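Local coordinates for protein cytosol aminopeptidase (Coxiella burnetii, PDB 3IJ3) that probably acts as a manganese-dependent aminopeptidase of the M17 family, removing residues from the N-terminal end of peptides, at residues K324-T329 and Q436-D441; N408-E413 and A428-L433; V337-A342 and D356-T361. One frame throughout, in Å; residues are numbered along the deposited sequence. Where two conformers were deposited one is given.

Going along the chain from the N terminus, contact 1 opens first, at residues 324-329, and closes last, when 436-441 comes back to it after more than a hundred residues. Both other contacts fall within that long excursion, one after the other: contact 3 sets helix 335-347 against strand 353-359 of the main sheet, and contact 2 then brings the loop around 408-413 onto helix 427-436. All three belong to the catalytic domain. Contact 1 touches both neighbours: Phe-438 CE2 packs 3.7 Å from Ala-340 CB of contact 3, while Glu-327 OE1 probably hydrogen-bonds Ser-412 OG of contact 2. Strand 325-327, helix 335-347 on the main sheet, and the end of helix 427-436 are thereby joined.

Contact 1. Residues K324-T329 and Q436-D441; sequences KTIEIT and QHFVSD. With EDO (1,2-ethanediol), chain I.
Lys-324 reaches along the turn at His-437 and Phe-438, and its methylenes do the touching. The side chain leaves beside its backbone N (chi1 -65°) and stays extended through chi2 and chi3, which carries CD to 4.0 Å from Phe-438 CE1 and CE to 3.3 Å from the carbonyl oxygen of His-437. The bend at the last torsion then swings the amine off that line: NZ of Lys-324 ends 4.3 Å from His-437 O, farther than CE. A water spans the difference, donating to His-437 O at 3.2 Å and accepting a long, weak bond from Lys-324 NZ. The amine has another partner in a bound triethylene glycol.

The phenyl ring of Phe-438 runs past the lysine in the opposite direction, meeting CD obliquely at CE1. At the neighbouring CZ it comes 4.4 Å from Ile-326 CD1, a loose apolar contact from the strand. Elsewhere the ring meets that of Phe-434.

His-437 and Phe-438 are the central residues of a type I turn, Gln-436 to Val-439, closed by Val-439 N to Gln-436 O at 3.2 Å. The imidazole is held at both nitrogens: ND1 bonds Leu-433 O in the preceding helix, while an ethanediol, probably from the crystallisation liquor, sits at the ring edge with its O2 in plane, 2.6 Å from His-437 NE2 in a nearly straight bond.

The lysine thus serves two environments, with its methylenes set obliquely against the Phe-438 ring and the His-437 carbonyl and its ammonium kept among water and glycol. That charge probably makes the CE hydrogens somewhat positive, so weak electrostatics probably help the close approach to His-437 O, whereas the contacts of Phe-438 with the lysine CD and with Ile-326 are apolar.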
ATOM      1  N   LYS A 324     -28.049   5.052 -24.346  1.00 17.07           N
ATOM      2  CA  LYS A 324     -27.996   4.361 -23.059  1.00 17.35           C
ATOM      3  C   LYS A 324     -27.193   5.293 -22.159  1.00 18.15           C
ATOM      4  O   LYS A 324     -26.388   6.088 -22.652  1.00 21.48           O
ATOM      5  CB  LYS A 324     -27.320   3.011 -23.154  1.00 17.03           C
ATOM      6  CG  LYS A 324     -28.078   2.029 -23.993  1.00 21.55           C
ATOM      7  CD  LYS A 324     -27.434   0.636 -23.991  1.00 25.99           C
ATOM      8  CE  LYS A 324     -28.230  -0.340 -24.856  1.00 26.74           C
ATOM      9  NZ  LYS A 324     -29.586  -0.575 -24.331  1.00 26.70           N
ATOM     10  N   THR A 325     -27.414   5.235 -20.859  1.00 15.48           N
ATOM     11  CA  THR A 325     -26.629   6.072 -19.927  1.00 14.90           C
ATOM     12  C   THR A 325     -25.620   5.169 -19.202  1.00 15.38           C
ATOM     13  O   THR A 325     -25.964   4.067 -18.802  1.00 14.48           O
ATOM     14  CB  THR A 325     -27.507   6.826 -18.934  1.00 15.16           C
ATOM     15  OG1 THR A 325     -28.410   5.929 -18.287  1.00 14.42           O
ATOM     16  CG2 THR A 325     -28.289   7.931 -19.682  1.00 17.11           C
ATOM     17  N   ILE A 326     -24.390   5.656 -19.032  1.00 14.89           N
ATOM     18  CA  ILE A 326     -23.339   4.908 -18.350  1.00 14.00           C
ATOM     19  C   ILE A 326     -22.881   5.672 -17.113  1.00 13.05           C
ATOM     20  O   ILE A 326     -22.486   6.834 -17.212  1.00 15.57           O
ATOM     21  CB  ILE A 326     -22.096   4.784 -19.222  1.00 14.91           C
ATOM     22  CG1 ILE A 326     -22.438   4.162 -20.576  1.00 16.95           C
ATOM     23  CG2 ILE A 326     -21.051   3.959 -18.520  1.00 14.99           C
ATOM     24  CD1 ILE A 326     -21.305   4.402 -21.552  1.00 21.26           C
ATOM     25  N   GLU A 327     -22.962   5.030 -15.964  1.00 13.81           N
ATOM     26  CA  GLU A 327     -22.454   5.604 -14.740  1.00 13.01           C
ATOM     27  C   GLU A 327     -20.984   5.214 -14.665  1.00 14.00           C
ATOM     28  O   GLU A 327     -20.642   4.015 -14.663  1.00 15.32           O
ATOM     29  CB  GLU A 327     -23.193   5.092 -13.516  1.00 15.08           C
ATOM     30  CG  GLU A 327     -22.645   5.748 -12.215  1.00 17.58           C
ATOM     31  CD  GLU A 327     -23.319   5.272 -10.946  1.00 19.90           C
ATOM     32  OE1 GLU A 327     -23.938   4.175 -10.951  1.00 16.87           O
ATOM     33  OE2 GLU A 327     -23.217   6.010  -9.920  1.00 20.47           O
ATOM     34  N   ILE A 328     -20.116   6.202 -14.550  1.00 13.62           N
ATOM     35  CA  ILE A 328     -18.686   5.947 -14.468  1.00 14.62           C
ATOM     36  C   ILE A 328     -18.296   5.570 -13.044  1.00 15.51           C
ATOM     37  O   ILE A 328     -18.372   6.389 -12.102  1.00 17.87           O
ATOM     38  CB  ILE A 328     -17.855   7.172 -14.907  1.00 14.94           C
ATOM     39  CG1 ILE A 328     -18.241   7.609 -16.331  1.00 16.13           C
ATOM     40  CG2 ILE A 328     -16.318   6.867 -14.793  1.00 14.82           C
ATOM     41  CD1 ILE A 328     -18.124   6.473 -17.399  1.00 17.01           C
ATOM     42  N   THR A 329     -17.899   4.320 -12.878  1.00 14.61           N
ATOM     43  CA  THR A 329     -17.449   3.801 -11.587  1.00 15.58           C
ATOM     44  C   THR A 329     -15.929   3.619 -11.548  1.00 17.18           C
ATOM     45  O   THR A 329     -15.382   3.309 -10.503  1.00 17.84           O
ATOM     46  CB  THR A 329     -18.166   2.489 -11.210  1.00 16.21           C
ATOM     47  OG1 THR A 329     -18.083   1.567 -12.279  1.00 16.02           O
ATOM     48  CG2 THR A 329     -19.648   2.760 -10.929  1.00 15.74           C
ATOM     49  N   GLN A 436     -21.042  -5.719 -25.232  1.00 12.24           N
ATOM     50  CA  GLN A 436     -22.129  -6.478 -25.786  1.00 13.72           C
ATOM     51  C   GLN A 436     -23.454  -5.732 -25.666  1.00 14.65           C
ATOM     52  O   GLN A 436     -24.354  -5.969 -26.451  1.00 15.49           O
ATOM     53  CB  GLN A 436     -22.237  -7.851 -25.130  1.00 14.04           C
ATOM     54  CG  GLN A 436     -23.262  -8.746 -25.774  1.00 15.99           C
ATOM     55  CD  GLN A 436     -23.269 -10.136 -25.193  1.00 17.92           C
ATOM     56  OE1 GLN A 436     -22.971 -10.336 -24.002  1.00 18.38           O
ATOM     57  NE2 GLN A 436     -23.639 -11.109 -26.014  1.00 18.41           N
ATOM     58  N   HIS A 437     -23.582  -4.853 -24.683  1.00 15.53           N
ATOM     59  CA  HIS A 437     -24.833  -4.062 -24.546  1.00 15.82           C
ATOM     60  C   HIS A 437     -25.077  -3.174 -25.753  1.00 17.08           C
ATOM     61  O   HIS A 437     -26.219  -2.742 -25.973  1.00 17.65           O
ATOM     62  CB  HIS A 437     -24.803  -3.177 -23.303  1.00 16.95           C
ATOM     63  CG  HIS A 437     -25.013  -3.923 -22.026  1.00 18.85           C
ATOM     64  ND1 HIS A 437     -24.031  -4.688 -21.443  1.00 20.72           N
ATOM     65  CD2 HIS A 437     -26.090  -4.010 -21.211  1.00 25.68           C
ATOM     66  CE1 HIS A 437     -24.492  -5.216 -20.321  1.00 21.07           C
ATOM     67  NE2 HIS A 437     -25.737  -4.822 -20.157  1.00 24.48           N
ATOM     68  N   PHE A 438     -24.028  -2.934 -26.542  1.00 15.24           N
ATOM     69  CA  PHE A 438     -24.097  -2.029 -27.723  1.00 15.89           C
ATOM     70  C   PHE A 438     -24.158  -2.744 -29.062  1.00 18.47           C
ATOM     71  O   PHE A 438     -24.262  -2.099 -30.127  1.00 18.64           O
ATOM     72  CB  PHE A 438     -22.935  -1.042 -27.653  1.00 15.41           C
ATOM     73  CG  PHE A 438     -22.974  -0.206 -26.401  1.00 13.27           C
ATOM     74  CD1 PHE A 438     -23.666   1.002 -26.395  1.00 14.59           C
ATOM     75  CD2 PHE A 438     -22.403  -0.659 -25.210  1.00 16.47           C
ATOM     76  CE1 PHE A 438     -23.772   1.772 -25.232  1.00 15.43           C
ATOM     77  CE2 PHE A 438     -22.510   0.104 -24.034  1.00 16.04           C
ATOM     78  CZ  PHE A 438     -23.212   1.324 -24.051  1.00 14.21           C
ATOM     79  N   VAL A 439     -24.141  -4.073 -29.018  1.00 18.07           N
ATOM     80  CA  VAL A 439     -24.170  -4.876 -30.244  1.00 18.96           C
ATOM     81  C   VAL A 439     -25.213  -5.984 -30.224  1.00 19.49           C
ATOM     82  O   VAL A 439     -25.155  -6.892 -29.388  1.00 20.37           O
ATOM     83  CB  VAL A 439     -22.800  -5.558 -30.473  1.00 19.34           C
ATOM     84  CG1 VAL A 439     -22.810  -6.318 -31.820  1.00 21.05           C
ATOM     85  CG2 VAL A 439     -21.667  -4.544 -30.466  1.00 21.23           C
ATOM     86  N   SER A 440     -26.164  -5.919 -31.155  1.00 20.58           N
ATOM     87  CA  SER A 440     -27.187  -6.941 -31.293  1.00 20.58           C
ATOM     88  C   SER A 440     -26.598  -8.347 -31.459  1.00 20.89           C
ATOM     89  O   SER A 440     -25.596  -8.528 -32.161  1.00 16.36           O
ATOM     90  CB  SER A 440     -28.034  -6.665 -32.536  1.00 22.41           C
ATOM     91  OG  SER A 440     -28.985  -7.694 -32.729  1.00 24.73           O
ATOM     92  N   ASP A 441     -27.233  -9.346 -30.835  1.00 21.49           N
ATOM     93  CA  ASP A 441     -26.824 -10.743 -31.028  1.00 23.70           C
ATOM     94  C   ASP A 441     -26.995 -11.169 -32.489  1.00 22.01           C
ATOM     95  O   ASP A 441     -26.415 -12.186 -32.909  1.00 21.77           O
ATOM     96  CB  ASP A 441     -27.645 -11.706 -30.154  1.00 26.37           C
ATOM     97  CG  ASP A 441     -27.251 -11.670 -28.687  1.00 29.52           C
ATOM     98  OD1 ASP A 441     -26.157 -11.174 -28.340  1.00 37.32           O
ATOM     99  OD2 ASP A 441     -28.055 -12.176 -27.880  1.00 37.85           O
TER
HETATM  100  C1  EDO I 466     -27.096  -4.468 -15.640  0.70 39.20           C
HETATM  101  O1  EDO I 466     -28.242  -5.324 -15.645  0.70 41.83           O
HETATM  102  C2  EDO I 466     -26.380  -4.521 -16.981  0.70 38.38           C
HETATM  103  O2  EDO I 466     -27.205  -5.113 -17.994  0.70 37.10           O
HETATM  104  O   HOH W   1     -28.928  -3.858 -24.703  0.60 33.51           O

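Contact 2. Residues N408-E413 and A428-L433; sequences NYLKSE and AITAAL
Leu-410 drives both its methyl groups at helix 427-436. CD2 meets CG2 of Thr-430 at 3.7 Å, the two side chains crossing at a slant, while Leu-410 CD1 lies 3.9 Å from the backbone oxygen of Thr-430. One turn further along, Leu-410 CD1 also comes 4.4 Å from Leu-433 CB, so the leucine fork bears on residues three apart on a single side of the helix.

The hydroxyl of Thr-430 is turned back to its own helix. With OG1 beside the backbone N (chi1 -58°), it hydrogen-bonds the carbonyl oxygen of Ala-426, four residues earlier, and the same rotamer puts CG2 anti to N, facing the loop.

Next outward, the backbone of Leu-410 is hydrogen-bonded to Thr-418, while Lys-411 N bonds Asn-408 O at 3.2 Å. Elsewhere on the helix, Ala-428, Ile-429 and Ala-432 touch Phe-376 of strand 374-377. Ile-429 also packs on Ala-367, and Tyr-409 on Pro-370, both of another subunit. This is a buried loop-on-helix packing in the catalytic domain of an M17 aminopeptidase, at a subunit interface of its six-chain assembly.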
ATOM      1  N   ASN A 408     -24.938  -8.706 -14.105  1.00 18.88           N
ATOM      2  CA  ASN A 408     -25.351  -8.142 -12.818  1.00 19.71           C
ATOM      3  C   ASN A 408     -24.265  -7.281 -12.171  1.00 18.26           C
ATOM      4  O   ASN A 408     -24.570  -6.382 -11.400  1.00 19.27           O
ATOM      5  CB  ASN A 408     -25.811  -9.256 -11.837  1.00 20.86           C
ATOM      6  CG  ASN A 408     -27.185  -9.831 -12.179  1.00 29.74           C
ATOM      7  OD1 ASN A 408     -27.986  -9.215 -12.895  1.00 39.09           O
ATOM      8  ND2 ASN A 408     -27.478 -11.016 -11.635  1.00 38.88           N
ATOM      9  N   TYR A 409     -22.987  -7.559 -12.480  0.60 16.98           N
ATOM     10  CA  TYR A 409     -21.861  -6.768 -11.952  0.60 16.36           C
ATOM     11  C   TYR A 409     -21.836  -5.342 -12.493  0.60 16.23           C
ATOM     12  O   TYR A 409     -21.196  -4.456 -11.887  0.60 15.58           O
ATOM     13  CB  TYR A 409     -20.475  -7.377 -12.279  0.60 16.29           C
ATOM     14  CG  TYR A 409     -20.118  -8.680 -11.589  0.60 20.09           C
ATOM     15  CD1 TYR A 409     -20.476  -8.915 -10.261  0.60 22.02           C
ATOM     16  CD2 TYR A 409     -19.295  -9.617 -12.216  0.60 19.51           C
ATOM     17  CE1 TYR A 409     -20.124 -10.109  -9.617  0.60 25.35           C
ATOM     18  CE2 TYR A 409     -18.944 -10.802 -11.577  0.60 19.52           C
ATOM     19  CZ  TYR A 409     -19.349 -11.038 -10.288  0.60 21.57           C
ATOM     20  OH  TYR A 409     -18.993 -12.203  -9.650  0.60 26.46           O
ATOM     21  N   LEU A 410     -22.547  -5.124 -13.600  1.00 14.71           N
ATOM     22  CA  LEU A 410     -22.587  -3.818 -14.279  1.00 14.30           C
ATOM     23  C   LEU A 410     -23.872  -3.039 -13.895  1.00 14.65           C
ATOM     24  O   LEU A 410     -24.214  -2.031 -14.512  1.00 15.62           O
ATOM     25  CB  LEU A 410     -22.467  -4.009 -15.791  1.00 14.89           C
ATOM     26  CG  LEU A 410     -21.106  -4.525 -16.225  1.00 13.84           C
ATOM     27  CD1 LEU A 410     -21.103  -4.828 -17.737  1.00 17.21           C
ATOM     28  CD2 LEU A 410     -20.026  -3.514 -15.856  1.00 17.36           C
ATOM     29  N   LYS A 411     -24.575  -3.507 -12.871  1.00 15.83           N
ATOM     30  CA  LYS A 411     -25.826  -2.850 -12.430  1.00 17.52           C
ATOM     31  C   LYS A 411     -25.542  -1.466 -11.824  1.00 16.24           C
ATOM     32  O   LYS A 411     -24.590  -1.310 -11.060  1.00 16.39           O
ATOM     33  CB  LYS A 411     -26.547  -3.718 -11.382  1.00 20.14           C
ATOM     34  CG  LYS A 411     -27.675  -3.000 -10.622  1.00 26.17           C
ATOM     35  CD  LYS A 411     -28.404  -3.908  -9.633  1.00 33.74           C
ATOM     36  CE  LYS A 411     -29.330  -3.090  -8.706  1.00 37.31           C
ATOM     37  NZ  LYS A 411     -30.223  -2.172  -9.489  1.00 42.95           N
ATOM     38  N   SER A 412     -26.365  -0.478 -12.194  1.00 14.35           N
ATOM     39  CA  SER A 412     -26.269   0.888 -11.652  1.00 13.22           C
ATOM     40  C   SER A 412     -27.581   1.255 -10.987  1.00 14.04           C
ATOM     41  O   SER A 412     -28.650   0.870 -11.476  1.00 14.28           O
ATOM     42  CB  SER A 412     -26.008   1.897 -12.783  1.00 12.71           C
ATOM     43  OG  SER A 412     -26.022   3.210 -12.263  1.00 13.16           O
ATOM     44  N   GLU A 413     -27.523   1.971  -9.870  1.00 13.03           N
ATOM     45  CA  GLU A 413     -28.732   2.469  -9.248  1.00 14.10           C
ATOM     46  C   GLU A 413     -29.194   3.777  -9.941  1.00 12.78           C
ATOM     47  O   GLU A 413     -30.339   4.205  -9.746  1.00 14.45           O
ATOM     48  CB  GLU A 413     -28.508   2.786  -7.758  1.00 14.66           C
ATOM     49  CG  GLU A 413     -28.071   1.604  -6.898  1.00 18.10           C
ATOM     50  CD  GLU A 413     -29.146   0.547  -6.759  1.00 26.53           C
ATOM     51  OE1 GLU A 413     -30.318   0.852  -6.989  1.00 29.41           O
ATOM     52  OE2 GLU A 413     -28.811  -0.595  -6.401  1.00 37.19           O
ATOM     53  N   ALA A 428     -11.707  -9.068 -17.673  1.00 26.76           N
ATOM     54  CA  ALA A 428     -11.832  -9.219 -19.140  1.00 25.41           C
ATOM     55  C   ALA A 428     -13.246  -9.507 -19.534  1.00 25.52           C
ATOM     56  O   ALA A 428     -13.789  -8.849 -20.480  1.00 24.61           O
ATOM     57  CB  ALA A 428     -10.932 -10.307 -19.640  1.00 28.37           C
ATOM     58  N   ILE A 429     -13.892 -10.422 -18.790  1.00 21.80           N
ATOM     59  CA  ILE A 429     -15.256 -10.768 -19.155  1.00 21.34           C
ATOM     60  C   ILE A 429     -16.106  -9.540 -18.984  1.00 23.79           C
ATOM     61  O   ILE A 429     -16.958  -9.239 -19.817  1.00 21.17           O
ATOM     62  CB  ILE A 429     -15.800 -11.904 -18.315  1.00 20.18           C
ATOM     63  CG1 ILE A 429     -15.021 -13.178 -18.666  1.00 20.92           C
ATOM     64  CG2 ILE A 429     -17.330 -12.116 -18.562  1.00 18.84           C
ATOM     65  CD1 ILE A 429     -15.270 -14.330 -17.696  1.00 20.63           C
ATOM     66  N   THR A 430     -15.865  -8.814 -17.889  1.00 24.51           N
ATOM     67  CA  THR A 430     -16.646  -7.630 -17.592  1.00 25.56           C
ATOM     68  C   THR A 430     -16.618  -6.599 -18.747  1.00 23.62           C
ATOM     69  O   THR A 430     -17.679  -6.100 -19.156  1.00 24.36           O
ATOM     70  CB  THR A 430     -16.179  -7.012 -16.194  1.00 24.49           C
ATOM     71  OG1 THR A 430     -16.341  -8.003 -15.172  1.00 32.43           O
ATOM     72  CG2 THR A 430     -17.047  -5.789 -15.850  1.00 30.97           C
ATOM     73  N   ALA A 431     -15.445  -6.290 -19.296  1.00 23.61           N
ATOM     74  CA  ALA A 431     -15.324  -5.327 -20.389  1.00 22.59           C
ATOM     75  C   ALA A 431     -16.081  -5.751 -21.652  1.00 22.91           C
ATOM     76  O   ALA A 431     -16.761  -4.948 -22.320  1.00 20.07           O
ATOM     77  CB  ALA A 431     -13.877  -5.058 -20.717  1.00 24.60           C
ATOM     78  N   ALA A 432     -15.932  -7.024 -21.989  1.00 21.79           N
ATOM     79  CA  ALA A 432     -16.583  -7.602 -23.139  1.00 20.68           C
ATOM     80  C   ALA A 432     -18.094  -7.589 -22.961  1.00 17.26           C
ATOM     81  O   ALA A 432     -18.823  -7.299 -23.924  1.00 16.45           O
ATOM     82  CB  ALA A 432     -16.056  -9.053 -23.373  1.00 19.87           C
ATOM     83  N   LEU A 433     -18.581  -7.900 -21.756  1.00 17.34           N
ATOM     84  CA  LEU A 433     -20.045  -7.889 -21.500  1.00 16.92           C
ATOM     85  C   LEU A 433     -20.575  -6.479 -21.594  1.00 15.92           C
ATOM     86  O   LEU A 433     -21.711  -6.260 -22.000  1.00 16.54           O
ATOM     87  CB  LEU A 433     -20.449  -8.437 -20.118  1.00 17.47           C
ATOM     88  CG  LEU A 433     -20.440  -9.907 -19.828  1.00 19.80           C
ATOM     89  CD1 LEU A 433     -20.679 -10.130 -18.304  1.00 16.99           C
ATOM     90  CD2 LEU A 433     -21.450 -10.665 -20.694  1.00 15.49           C
TER

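Contact 3. Residues V337-A342 and D356-T361; sequences VVLADA and DFSTLT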
ATOM      1  N   VAL A 337     -15.784   2.521 -22.877  1.00 16.04           N
ATOM      2  CA  VAL A 337     -16.719   3.674 -22.998  1.00 15.25           C
ATOM      3  C   VAL A 337     -16.613   4.313 -24.402  1.00 16.44           C
ATOM      4  O   VAL A 337     -17.643   4.534 -25.068  1.00 16.17           O
ATOM      5  CB  VAL A 337     -16.508   4.703 -21.875  1.00 15.73           C
ATOM      6  CG1 VAL A 337     -17.404   5.956 -22.065  1.00 16.21           C
ATOM      7  CG2 VAL A 337     -16.756   4.061 -20.487  1.00 15.54           C
ATOM      8  N   VAL A 338     -15.381   4.534 -24.876  1.00 16.26           N
ATOM      9  CA  VAL A 338     -15.211   5.138 -26.204  1.00 15.70           C
ATOM     10  C   VAL A 338     -15.592   4.140 -27.290  1.00 14.67           C
ATOM     11  O   VAL A 338     -16.192   4.531 -28.302  1.00 15.51           O
ATOM     12  CB  VAL A 338     -13.831   5.791 -26.432  1.00 15.08           C
ATOM     13  CG1 VAL A 338     -13.557   6.797 -25.269  1.00 14.42           C
ATOM     14  CG2 VAL A 338     -12.686   4.758 -26.570  1.00 16.70           C
ATOM     15  N   LEU A 339     -15.283   2.866 -27.072  1.00 15.71           N
ATOM     16  CA  LEU A 339     -15.653   1.812 -28.038  1.00 16.97           C
ATOM     17  C   LEU A 339     -17.170   1.679 -28.183  1.00 17.86           C
ATOM     18  O   LEU A 339     -17.657   1.370 -29.261  1.00 16.42           O
ATOM     19  CB  LEU A 339     -15.050   0.463 -27.649  1.00 16.82           C
ATOM     20  CG  LEU A 339     -13.553   0.338 -27.891  1.00 18.07           C
ATOM     21  CD1 LEU A 339     -13.022  -0.968 -27.277  1.00 21.31           C
ATOM     22  CD2 LEU A 339     -13.229   0.423 -29.385  1.00 20.40           C
ATOM     23  N   ALA A 340     -17.908   1.892 -27.095  1.00 17.76           N
ATOM     24  CA  ALA A 340     -19.382   1.796 -27.122  1.00 18.49           C
ATOM     25  C   ALA A 340     -20.000   2.696 -28.185  1.00 18.50           C
ATOM     26  O   ALA A 340     -20.942   2.291 -28.875  1.00 18.52           O
ATOM     27  CB  ALA A 340     -19.983   2.122 -25.733  1.00 18.74           C
ATOM     28  N   ASP A 341     -19.484   3.916 -28.316  1.00 17.36           N
ATOM     29  CA  ASP A 341     -19.973   4.827 -29.343  1.00 17.27           C
ATOM     30  C   ASP A 341     -19.592   4.379 -30.750  1.00 16.34           C
ATOM     31  O   ASP A 341     -20.391   4.508 -31.675  1.00 17.27           O
ATOM     32  CB  ASP A 341     -19.473   6.246 -29.107  1.00 17.40           C
ATOM     33  CG  ASP A 341     -20.387   7.050 -28.193  1.00 20.55           C
ATOM     34  OD1 ASP A 341     -21.425   6.521 -27.741  1.00 20.44           O
ATOM     35  OD2 ASP A 341     -20.085   8.250 -27.993  1.00 20.22           O
ATOM     36  N   ALA A 342     -18.375   3.870 -30.921  1.00 17.63           N
ATOM     37  CA  ALA A 342     -17.939   3.404 -32.241  1.00 16.32           C
ATOM     38  C   ALA A 342     -18.781   2.200 -32.631  1.00 17.26           C
ATOM     39  O   ALA A 342     -19.194   2.073 -33.776  1.00 17.86           O
ATOM     40  CB  ALA A 342     -16.424   3.052 -32.238  1.00 16.97           C
ATOM     41  N   ASP A 356     -13.604  -5.908 -33.244  1.00 16.24           N
ATOM     42  CA  ASP A 356     -12.920  -4.854 -32.485  1.00 16.49           C
ATOM     43  C   ASP A 356     -11.640  -5.367 -31.825  1.00 16.25           C
ATOM     44  O   ASP A 356     -11.499  -6.556 -31.512  1.00 15.11           O
ATOM     45  CB  ASP A 356     -13.832  -4.102 -31.510  1.00 19.38           C
ATOM     46  CG  ASP A 356     -14.086  -4.813 -30.230  1.00 24.10           C
ATOM     47  OD1 ASP A 356     -13.130  -4.920 -29.411  1.00 29.77           O
ATOM     48  OD2 ASP A 356     -15.272  -5.164 -29.973  1.00 24.93           O
ATOM     49  N   PHE A 357     -10.690  -4.448 -31.685  1.00 16.31           N
ATOM     50  CA  PHE A 357      -9.391  -4.721 -31.068  1.00 15.80           C
ATOM     51  C   PHE A 357      -9.216  -3.700 -29.969  1.00 15.75           C
ATOM     52  O   PHE A 357      -9.366  -2.489 -30.205  1.00 15.75           O
ATOM     53  CB  PHE A 357      -8.253  -4.564 -32.059  1.00 16.24           C
ATOM     54  CG  PHE A 357      -8.258  -5.582 -33.163  1.00 16.70           C
ATOM     55  CD1 PHE A 357      -7.614  -6.797 -32.994  1.00 17.70           C
ATOM     56  CD2 PHE A 357      -8.880  -5.314 -34.353  1.00 21.26           C
ATOM     57  CE1 PHE A 357      -7.590  -7.732 -34.011  1.00 18.59           C
ATOM     58  CE2 PHE A 357      -8.891  -6.264 -35.386  1.00 22.16           C
ATOM     59  CZ  PHE A 357      -8.239  -7.460 -35.213  1.00 21.54           C
ATOM     60  N   SER A 358      -8.917  -4.188 -28.785  1.00 15.73           N
ATOM     61  CA  SER A 358      -8.742  -3.339 -27.632  1.00 16.74           C
ATOM     62  C   SER A 358      -7.580  -3.834 -26.797  1.00 18.16           C
ATOM     63  O   SER A 358      -7.347  -5.007 -26.701  1.00 18.16           O
ATOM     64  CB  SER A 358     -10.025  -3.362 -26.815  1.00 19.51           C
ATOM     65  OG  SER A 358      -9.966  -2.433 -25.766  1.00 23.10           O
ATOM     66  N   THR A 359      -6.811  -2.915 -26.235  1.00 23.94           N
ATOM     67  CA  THR A 359      -5.698  -3.300 -25.372  1.00 25.48           C
ATOM     68  C   THR A 359      -6.134  -3.455 -23.927  1.00 29.17           C
ATOM     69  O   THR A 359      -6.983  -2.702 -23.384  1.00 28.66           O
ATOM     70  CB  THR A 359      -4.542  -2.312 -25.425  1.00 25.79           C
ATOM     71  OG1 THR A 359      -5.061  -0.971 -25.343  1.00 24.37           O
ATOM     72  CG2 THR A 359      -3.750  -2.486 -26.713  1.00 26.52           C
ATOM     73  N   LEU A 360      -5.527  -4.456 -23.292  1.00 32.38           N
ATOM     74  CA  LEU A 360      -5.752  -4.762 -21.886  1.00 33.96           C
ATOM     75  C   LEU A 360      -4.977  -3.819 -21.002  1.00 34.69           C
ATOM     76  O   LEU A 360      -3.838  -3.478 -21.341  1.00 36.48           O
ATOM     77  CB  LEU A 360      -5.189  -6.155 -21.572  1.00 34.33           C
ATOM     78  CG  LEU A 360      -5.962  -7.322 -22.122  1.00 35.12           C
ATOM     79  CD1 LEU A 360      -5.206  -8.605 -22.144  1.00 34.24           C
ATOM     80  CD2 LEU A 360      -7.260  -7.423 -21.285  1.00 38.47           C
ATOM     81  N   THR A 361      -5.565  -3.417 -19.875  1.00 34.57           N
ATOM     82  CA  THR A 361      -4.834  -2.594 -18.868  1.00 37.08           C
ATOM     83  C   THR A 361      -5.077  -3.178 -17.459  1.00 38.64           C
ATOM     84  O   THR A 361      -6.221  -3.545 -17.120  1.00 34.81           O
ATOM     85  CB  THR A 361      -5.238  -1.114 -18.902  1.00 37.45           C
ATOM     86  OG1 THR A 361      -6.642  -0.991 -18.591  1.00 36.45           O
ATOM     87  CG2 THR A 361      -4.938  -0.519 -20.314  1.00 37.48           C
TER
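Leu-339 has most of the buried surface here, and it meets the strand through one methyl. Its CG stands beside the backbone N (chi1 -74°), which sends the branch from the helix toward the sheet until CD1 rests 3.7 Å from Ser-358 OG and 3.9 Å from CB of the same serine. The leucine also touches Val-248 on the adjacent strand 244-252.

This is a helix laid on a face of the mixed sheet at the heart of the catalytic domain: helix 335-347 leads into strand 353-359, which runs parallel to both 244-252 and 445-454.

Asp-356, two residues before Ser-358 and on the same face, comes only to 4.5 Å, from OD1 to Leu-339 CD1. Its carboxylate is buried but has a partner for each oxygen, His-447 ND1 at OD1 and Trp-445 NE1 at OD2, which probably fix its rotation and favour the charged form. Toward the other end of the strand lies the metal site: the nearest atom of the Ser-358 side chain is about 7 Å from the lithium ion, and Thr-359 hydrogen-bonds two residues of that site, its OG1 pairing with Asp-273 OD1 while the carbonyl oxygen of Thr-359 accepts from Lys-250 NZ.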